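Local coordinates for hypothetical signal peptide protein (PDB 3PJY) that is of unknown function but belongs to the DUF192 family and may act as a transcription regulator, at residues H20-E25 against L106-G111; L73-A76 against T80-T83. All blocks are in the same frame, centred on the assembly; numbering follows the deposited sequence.

In the fold
Both interactions draw on the same mixed beta sheet, in which strands 102-109 and 70-75 are neighbours. Interaction 1 is core packing: four buried aliphatic side chains of 20-25 and 106-111 meet across strand 47-53, through methyl contacts alone. Interaction 2, partly buried, ties 73-76 to 80-83 where a hairpin brings the outermost strand 81-88 against its neighbour, and its chemistry is chiefly that of the main chain, with a bulge in the pairing. The two join through Leu106, whose N probably hydrogen-bonds to Leu73 O and whose CB packs on Ile75 CD1 at 3.9 Å, and through Leu108, which touches Leu73, so the apolar layer of the first contact continues into the second.

Interaction 1 (H20-E25 against L106-G111); sequences HDLTVE and LELNAG
Leu22 and Val24 meet Leu106 and Leu108 inside a mixed beta sheet, across the strand that separates theirs: 47-53 runs between 19-27 and 102-109. The short strand axes are accordingly 9.0 Å apart, and side chains alone bridge the gap. The packing is closest among four buried aliphatic groups. CD1 of Leu22 is shared, touching Leu108 CD2 at 3.9 Å, where the two leucines reach for each other tip to tip, and Leu106 CD2 at 4.0 Å, where the side chains cross obliquely. Leu50 of the intervening strand also packs on Val24, and Leu12 of strand 6-13 on Leu22, extending this apolar layer.

On the looser side, Thr23, Glu25 and Asn109, which take no part in this layer, are partly exposed and find partners elsewhere: Glu25 forms a salt bridge with Arg40, and the hydroxyl of Thr23 bonds to Arg9. Asp21 is buried but turns to the dimer, bonding to His47 and Thr23 of the second subunit.

Leu106 carries its CG opposite the backbone N (chi1 179°), which extends its fork toward strand 19-27; one prong, CD2, goes to Leu22, while CD1 touches Val24 CG1 at 3.7 Å, where the two side chains cross at about a right angle.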
loop_
_atom_site.group_PDB
_atom_site.type_symbol
_atom_site.label_atom_id
_atom_site.label_comp_id
_atom_site.label_asym_id
_atom_site.label_seq_id
_atom_site.Cartn_x
_atom_site.Cartn_y
_atom_site.Cartn_z
ATOM N N HIS B 20 -0.225 -4.177 4.252
ATOM C CA HIS B 20 0.245 -2.808 4.435
ATOM C C HIS B 20 1.265 -2.429 3.376
ATOM O O HIS B 20 2.255 -3.101 3.208
ATOM C CB HIS B 20 0.856 -2.601 5.792
ATOM C CG HIS B 20 1.026 -1.153 6.144
ATOM N ND1 HIS B 20 0.080 -0.441 6.848
ATOM C CD2 HIS B 20 2.051 -0.291 5.897
ATOM C CE1 HIS B 20 0.513 0.806 6.996
ATOM N NE2 HIS B 20 1.713 0.909 6.442
ATOM N N ASP B 21 1.014 -1.330 2.694
ATOM C CA ASP B 21 1.878 -0.873 1.642
ATOM C C ASP B 21 3.011 0.014 2.125
ATOM O O ASP B 21 2.849 0.825 3.072
ATOM C CB ASP B 21 1.085 -0.085 0.586
ATOM C CG ASP B 21 0.022 -0.912 -0.090
ATOM O OD1 ASP B 21 0.236 -2.096 -0.424
ATOM O OD2 ASP B 21 -1.048 -0.367 -0.348
ATOM N N LEU B 22 4.138 -0.140 1.447
ATOM C CA LEU B 22 5.330 0.645 1.651
ATOM C C LEU B 22 5.871 1.114 0.322
ATOM O O LEU B 22 5.652 0.477 -0.735
ATOM C CB LEU B 22 6.447 -0.154 2.373
ATOM C CG LEU B 22 6.091 -0.862 3.668
ATOM C CD1 LEU B 22 7.151 -1.946 4.024
ATOM C CD2 LEU B 22 5.932 0.161 4.792
ATOM N N THR B 23 6.642 2.193 0.362
ATOM C CA THR B 23 7.412 2.639 -0.805
ATOM C C THR B 23 8.865 2.428 -0.435
ATOM O O THR B 23 9.314 2.877 0.614
ATOM C CB THR B 23 7.216 4.104 -1.064
ATOM O OG1 THR B 23 5.852 4.333 -1.412
ATOM C CG2 THR B 23 8.080 4.521 -2.245
ATOM N N VAL B 24 9.574 1.695 -1.263
ATOM C CA VAL B 24 10.964 1.396 -1.015
ATOM C C VAL B 24 11.869 1.871 -2.128
ATOM O O VAL B 24 11.498 1.823 -3.318
ATOM C CB VAL B 24 11.217 -0.098 -0.764
ATOM C CG1 VAL B 24 10.443 -0.512 0.549
ATOM C CG2 VAL B 24 10.804 -0.988 -1.908
ATOM N N GLU B 25 13.066 2.327 -1.732
ATOM C CA GLU B 25 14.186 2.473 -2.655
ATOM C C GLU B 25 14.889 1.153 -2.798
ATOM O O GLU B 25 15.130 0.466 -1.791
ATOM C CB GLU B 25 15.136 3.523 -2.123
ATOM C CG GLU B 25 14.616 4.926 -2.230
ATOM C CD GLU B 25 15.425 5.862 -1.322
ATOM O OE1 GLU B 25 15.272 5.768 -0.095
ATOM O OE2 GLU B 25 16.162 6.666 -1.815
ATOM N N LEU B 106 14.998 -5.861 4.057
ATOM C CA LEU B 106 14.193 -4.617 4.115
ATOM C C LEU B 106 14.578 -3.861 5.372
ATOM O O LEU B 106 14.466 -4.408 6.477
ATOM C CB LEU B 106 12.690 -4.949 4.089
ATOM C CG LEU B 106 11.736 -3.778 4.156
ATOM C CD1 LEU B 106 11.940 -2.787 3.029
ATOM C CD2 LEU B 106 10.315 -4.322 4.181
ATOM N N GLU B 107 15.015 -2.614 5.198
ATOM C CA GLU B 107 15.233 -1.728 6.329
ATOM C C GLU B 107 14.102 -0.709 6.438
ATOM O O GLU B 107 13.754 -0.047 5.470
ATOM C CB GLU B 107 16.557 -1.001 6.232
ATOM C CG GLU B 107 17.734 -1.883 6.512
ATOM C CD GLU B 107 19.075 -1.186 6.473
ATOM O OE1 GLU B 107 19.239 -0.055 5.993
ATOM O OE2 GLU B 107 20.044 -1.827 6.932
ATOM N N LEU B 108 13.526 -0.617 7.621
ATOM C CA LEU B 108 12.442 0.290 7.936
ATOM C C LEU B 108 12.813 1.099 9.182
ATOM O O LEU B 108 13.715 0.715 9.945
ATOM C CB LEU B 108 11.180 -0.508 8.241
ATOM C CG LEU B 108 10.656 -1.404 7.100
ATOM C CD1 LEU B 108 9.547 -2.329 7.611
ATOM C CD2 LEU B 108 10.185 -0.547 5.963
ATOM N N ASN B 109 12.096 2.189 9.441
ATOM C CA ASN B 109 12.314 2.893 10.692
ATOM C C ASN B 109 12.128 1.929 11.861
ATOM O O ASN B 109 11.213 1.090 11.875
ATOM C CB ASN B 109 11.345 4.035 10.866
ATOM C CG ASN B 109 11.719 5.252 10.068
ATOM O OD1 ASN B 109 12.666 5.968 10.419
ATOM N ND2 ASN B 109 10.948 5.532 9.023
ATOM N N ALA B 110 12.956 2.044 12.885
ATOM C CA ALA B 110 12.736 1.240 14.089
ATOM C C ALA B 110 11.342 1.431 14.638
ATOM O O ALA B 110 10.807 2.563 14.673
ATOM C CB ALA B 110 13.817 1.534 15.175
ATOM N N GLY B 111 10.731 0.332 15.060
ATOM C CA GLY B 111 9.364 0.346 15.567
ATOM C C GLY B 111 8.324 0.005 14.521
ATOM O O GLY B 111 7.154 -0.205 14.858
#

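Interaction 2 (L73-A76 against T80-T83); sequences LFIA and TIRT
Phe74 faces two residues at once, Arg82 and Thr83, and this classic beta bulge shapes the antiparallel hairpin of strands 70-75 and 81-88 close to its turn. Main-chain hydrogen bonds hold the pair together. Phe74 N donates to Thr83 O at 2.9 Å. Phe74 O accepts from Arg82 N at 2.8 Å. Nearer the turn, Ala76 N reaches Thr80 O at 2.8 Å. That last carbonyl is also approached by the CA-H of Ile75, with Ile75 CA 3.3 Å from Thr80 O. Thr80 OG1 bonds to Asp78 within the turn.

Apolar contacts lie on the face that carries Ile75 and Ile81. These two form a non-hydrogen-bonded pair just past the bulge and lie side by side, pointing the same way, with Ile75 CG1 4.0 Å from Ile81 CG1. Leu73 CD2 touches Ile81 CD1 at 3.9 Å, so Ile81 meets both Leu73 and Ile75.

On the other face the contact is mixed. Thr83 holds its hydroxyl between the backbone N and the carbonyl carbon (chi1 61°), a setting that brings OG1 within 3.4 Å of Phe74 CD2, while Thr83 O lies in the plane of the ring at its edge. The Phe74 side chain also touches Val102 and Val105 of strand 102-109. With an alanine here the main-chain bonds could persist, but Val102, Val105 and the Thr83 hydroxyl would probably be left without the side chain they pack on.

At the exposed rim, Arg82 CG lies 4.1 Å from Ala76 CB before the chain leads away to a salt bridge with Glu100.

The pairing is therefore written in backbone bonds, while the side chains sort the hairpin into an aliphatic face and one where a phenyl ring meets a hydroxyl.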
loop_
_atom_site.group_PDB
_atom_site.type_symbol
_atom_site.label_atom_id
_atom_site.label_comp_id
_atom_site.label_asym_id
_atom_site.label_seq_id
_atom_site.Cartn_x
_atom_site.Cartn_y
_atom_site.Cartn_z
ATOM N N LEU B 73 14.558 -6.670 8.234
ATOM C CA LEU B 73 13.825 -7.886 7.927
ATOM C C LEU B 73 14.631 -8.653 6.859
ATOM O O LEU B 73 14.929 -8.103 5.816
ATOM C CB LEU B 73 12.416 -7.612 7.415
ATOM C CG LEU B 73 11.450 -6.844 8.325
ATOM C CD1 LEU B 73 11.805 -5.363 8.474
ATOM C CD2 LEU B 73 10.047 -6.931 7.732
ATOM N N PHE B 74 14.996 -9.893 7.174
ATOM C CA PHE B 74 15.779 -10.784 6.295
ATOM C C PHE B 74 14.821 -11.676 5.557
ATOM O O PHE B 74 14.052 -12.385 6.193
ATOM C CB PHE B 74 16.727 -11.577 7.177
ATOM C CG PHE B 74 17.803 -10.721 7.808
ATOM C CD1 PHE B 74 18.991 -10.473 7.133
ATOM C CD2 PHE B 74 17.646 -10.188 9.047
ATOM C CE1 PHE B 74 19.977 -9.705 7.694
ATOM C CE2 PHE B 74 18.630 -9.389 9.603
ATOM C CZ PHE B 74 19.798 -9.144 8.905
ATOM N N ILE B 75 14.832 -11.626 4.236
ATOM C CA ILE B 75 13.750 -12.105 3.416
ATOM C C ILE B 75 14.213 -13.099 2.369
ATOM O O ILE B 75 15.184 -12.844 1.642
ATOM C CB ILE B 75 12.997 -10.909 2.751
ATOM C CG1 ILE B 75 12.392 -9.989 3.855
ATOM C CG2 ILE B 75 11.914 -11.377 1.783
ATOM C CD1 ILE B 75 11.882 -8.646 3.294
ATOM N N ALA B 76 13.495 -14.202 2.264
ATOM C CA ALA B 76 13.825 -15.241 1.271
ATOM C C ALA B 76 13.423 -14.810 -0.136
ATOM O O ALA B 76 12.670 -13.869 -0.315
ATOM C CB ALA B 76 13.122 -16.541 1.666
ATOM N N THR B 80 9.232 -14.640 1.900
ATOM C CA THR B 80 9.054 -14.982 3.311
ATOM C C THR B 80 10.056 -14.266 4.191
ATOM O O THR B 80 11.281 -14.281 3.929
ATOM C CB THR B 80 9.152 -16.503 3.555
ATOM O OG1 THR B 80 8.191 -17.175 2.747
ATOM C CG2 THR B 80 8.832 -16.826 4.973
ATOM N N ILE B 81 9.556 -13.616 5.231
ATOM C CA ILE B 81 10.410 -13.017 6.220
ATOM C C ILE B 81 10.929 -14.123 7.134
ATOM O O ILE B 81 10.165 -14.737 7.887
ATOM C CB ILE B 81 9.665 -11.942 7.013
ATOM C CG1 ILE B 81 9.176 -10.834 6.101
ATOM C CG2 ILE B 81 10.543 -11.406 8.113
ATOM C CD1 ILE B 81 7.974 -10.038 6.680
ATOM N N ARG B 82 12.235 -14.362 7.075
ATOM C CA ARG B 82 12.877 -15.451 7.821
ATOM C C ARG B 82 13.210 -15.031 9.225
ATOM O O ARG B 82 12.905 -15.778 10.167
ATOM C CB ARG B 82 14.148 -15.939 7.110
ATOM C CG ARG B 82 13.887 -16.440 5.713
ATOM C CD ARG B 82 13.104 -17.720 5.691
ATOM N NE ARG B 82 13.727 -18.720 6.547
ATOM C CZ ARG B 82 13.132 -19.834 6.974
ATOM N NH1 ARG B 82 11.883 -20.131 6.612
ATOM N NH2 ARG B 82 13.808 -20.671 7.757
ATOM N N THR B 83 13.859 -13.884 9.371
ATOM C CA THR B 83 14.192 -13.358 10.664
ATOM C C THR B 83 14.073 -11.832 10.645
ATOM O O THR B 83 14.128 -11.197 9.579
ATOM C CB THR B 83 15.603 -13.742 11.126
ATOM O OG1 THR B 83 16.550 -13.225 10.237
ATOM C CG2 THR B 83 15.790 -15.262 11.149
#